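Local atomic coordinates of N-terminal acetyltransferase-like protein (Chaetomium thermophilum, PDB entry 5NNP), a protein that probably serves as the TPR-repeat auxiliary subunit of an N-terminal acetyltransferase of the NatA type, holding its partner chain within a helical solenoid. Residues Q485-W488 with F489-D493. Numbering follows the deposited sequence.
Sequences QCIW and FLTED
The indole of Trp488 lies over the start of the next residue, with Phe489 CB above the centre of its six-membered ring, 4.0 Å from the centroid. The Phe489 ring turns its edge to that same indole face in a T-shaped pair, planes at 87°. At the indole edge, Glu492 CG comes within 3.9 Å of Trp488 CE3. These are the first two turns of helix 487-499, with Cys486 as N-cap, in an all-helical repeat array, as in the auxiliary subunits of NatA. A Schellman motif at Gln485 ends helix 476-483 just before it. Asp493 CB lies over one face of the Phe489 ring, toward the rim. Trp488 CG sits between the backbone N and the carbonyl carbon (chi1 84°), which folds the indole back over Phe489 N. With an alanine here, the edge of the Phe489 ring is likely to lose the face it packs on, and a gap would probably open over Phe489 CB. Another protein chain also reaches the indole. Cys486 SG packs on Phe489 CB at 3.8 Å. The carboxylate of Glu492 forms salt bridges with Arg558 and Arg454. Backbone bonds of the helix run from Leu490 N to Cys486 O (3.2 Å) and from Glu492 N to Trp488 O (3.0 Å). Ile487 O takes two donors from opposite faces of its carbonyl plane: Thr491 N at 2.9 Å and the hydroxyl Thr491 OG1 at 2.7 Å.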
loop_
_atom_site.group_PDB
_atom_site.type_symbol
_atom_site.label_atom_id
_atom_site.label_comp_id
_atom_site.label_asym_id
_atom_site.label_seq_id
_atom_site.Cartn_x
_atom_site.Cartn_y
_atom_site.Cartn_z
ATOM N N GLN A 485 -7.638 -2.080 11.129
ATOM C CA GLN A 485 -6.241 -1.826 10.784
ATOM C C GLN A 485 -5.912 -0.329 10.702
ATOM O O GLN A 485 -5.167 0.103 9.814
ATOM C CB GLN A 485 -5.907 -2.525 9.460
ATOM C CG GLN A 485 -6.249 -4.025 9.490
ATOM C CD GLN A 485 -6.098 -4.719 8.135
ATOM O OE1 GLN A 485 -5.820 -4.078 7.134
ATOM N NE2 GLN A 485 -6.290 -6.037 8.109
ATOM N N CYS A 486 -6.456 0.456 11.634
ATOM C CA CYS A 486 -6.278 1.906 11.592
ATOM C C CYS A 486 -4.934 2.338 12.198
ATOM O O CYS A 486 -4.836 2.595 13.408
ATOM C CB CYS A 486 -7.431 2.617 12.323
ATOM S SG CYS A 486 -7.473 4.411 12.061
ATOM N N ILE A 487 -3.916 2.447 11.347
ATOM C CA ILE A 487 -2.547 2.713 11.786
ATOM C C ILE A 487 -2.298 4.165 12.257
ATOM O O ILE A 487 -1.520 4.394 13.177
ATOM C CB ILE A 487 -1.540 2.365 10.656
ATOM C CG1 ILE A 487 -1.567 0.855 10.381
ATOM C CG2 ILE A 487 -0.114 2.796 11.023
ATOM C CD1 ILE A 487 -0.723 0.415 9.205
ATOM N N TRP A 488 -2.938 5.145 11.632
ATOM C CA TRP A 488 -2.714 6.526 12.047
ATOM C C TRP A 488 -3.153 6.678 13.502
ATOM O O TRP A 488 -2.403 7.211 14.335
ATOM C CB TRP A 488 -3.430 7.537 11.131
ATOM C CG TRP A 488 -4.890 7.811 11.435
ATOM C CD1 TRP A 488 -5.976 7.290 10.784
ATOM C CD2 TRP A 488 -5.420 8.681 12.457
ATOM N NE1 TRP A 488 -7.138 7.770 11.341
ATOM C CE2 TRP A 488 -6.827 8.621 12.364
ATOM C CE3 TRP A 488 -4.840 9.487 13.445
ATOM C CZ2 TRP A 488 -7.658 9.350 13.211
ATOM C CZ3 TRP A 488 -5.676 10.210 14.289
ATOM C CH2 TRP A 488 -7.065 10.136 14.165
ATOM N N PHE A 489 -4.332 6.166 13.830
ATOM C CA PHE A 489 -4.824 6.370 15.178
ATOM C C PHE A 489 -3.988 5.581 16.177
ATOM O O PHE A 489 -3.633 6.097 17.230
ATOM C CB PHE A 489 -6.294 5.986 15.328
ATOM C CG PHE A 489 -6.788 6.143 16.729
ATOM C CD1 PHE A 489 -7.138 7.394 17.213
ATOM C CD2 PHE A 489 -6.859 5.060 17.585
ATOM C CE1 PHE A 489 -7.576 7.556 18.496
ATOM C CE2 PHE A 489 -7.297 5.227 18.891
ATOM C CZ PHE A 489 -7.654 6.479 19.340
ATOM N N LEU A 490 -3.687 4.326 15.843
ATOM C CA LEU A 490 -2.887 3.477 16.723
ATOM C C LEU A 490 -1.534 4.126 17.018
ATOM O O LEU A 490 -1.092 4.148 18.168
ATOM C CB LEU A 490 -2.694 2.088 16.115
ATOM C CG LEU A 490 -3.917 1.162 16.037
ATOM C CD1 LEU A 490 -3.573 -0.141 15.320
ATOM C CD2 LEU A 490 -4.480 0.864 17.401
ATOM N N THR A 491 -0.892 4.679 15.991
ATOM C CA THR A 491 0.412 5.317 16.184
ATOM C C THR A 491 0.288 6.564 17.060
ATOM O O THR A 491 1.032 6.724 18.030
ATOM C CB THR A 491 1.067 5.702 14.849
ATOM O OG1 THR A 491 1.081 4.571 13.974
ATOM C CG2 THR A 491 2.492 6.159 15.073
ATOM N N GLU A 492 -0.652 7.441 16.711
ATOM C CA GLU A 492 -0.907 8.656 17.483
ATOM C C GLU A 492 -1.262 8.349 18.936
ATOM O O GLU A 492 -0.774 8.991 19.861
ATOM C CB GLU A 492 -2.036 9.457 16.835
ATOM C CG GLU A 492 -1.615 10.213 15.591
ATOM C CD GLU A 492 -0.645 11.328 15.898
ATOM O OE1 GLU A 492 0.059 11.773 14.982
ATOM O OE2 GLU A 492 -0.591 11.781 17.064
ATOM N N ASP A 493 -2.123 7.360 19.131
ATOM C CA ASP A 493 -2.518 6.945 20.469
ATOM C C ASP A 493 -1.306 6.491 21.278
ATOM O O ASP A 493 -1.203 6.779 22.468
ATOM C CB ASP A 493 -3.551 5.823 20.398
ATOM C CG ASP A 493 -4.227 5.562 21.731
ATOM O OD1 ASP A 493 -4.555 6.534 22.444
ATOM O OD2 ASP A 493 -4.441 4.378 22.066
#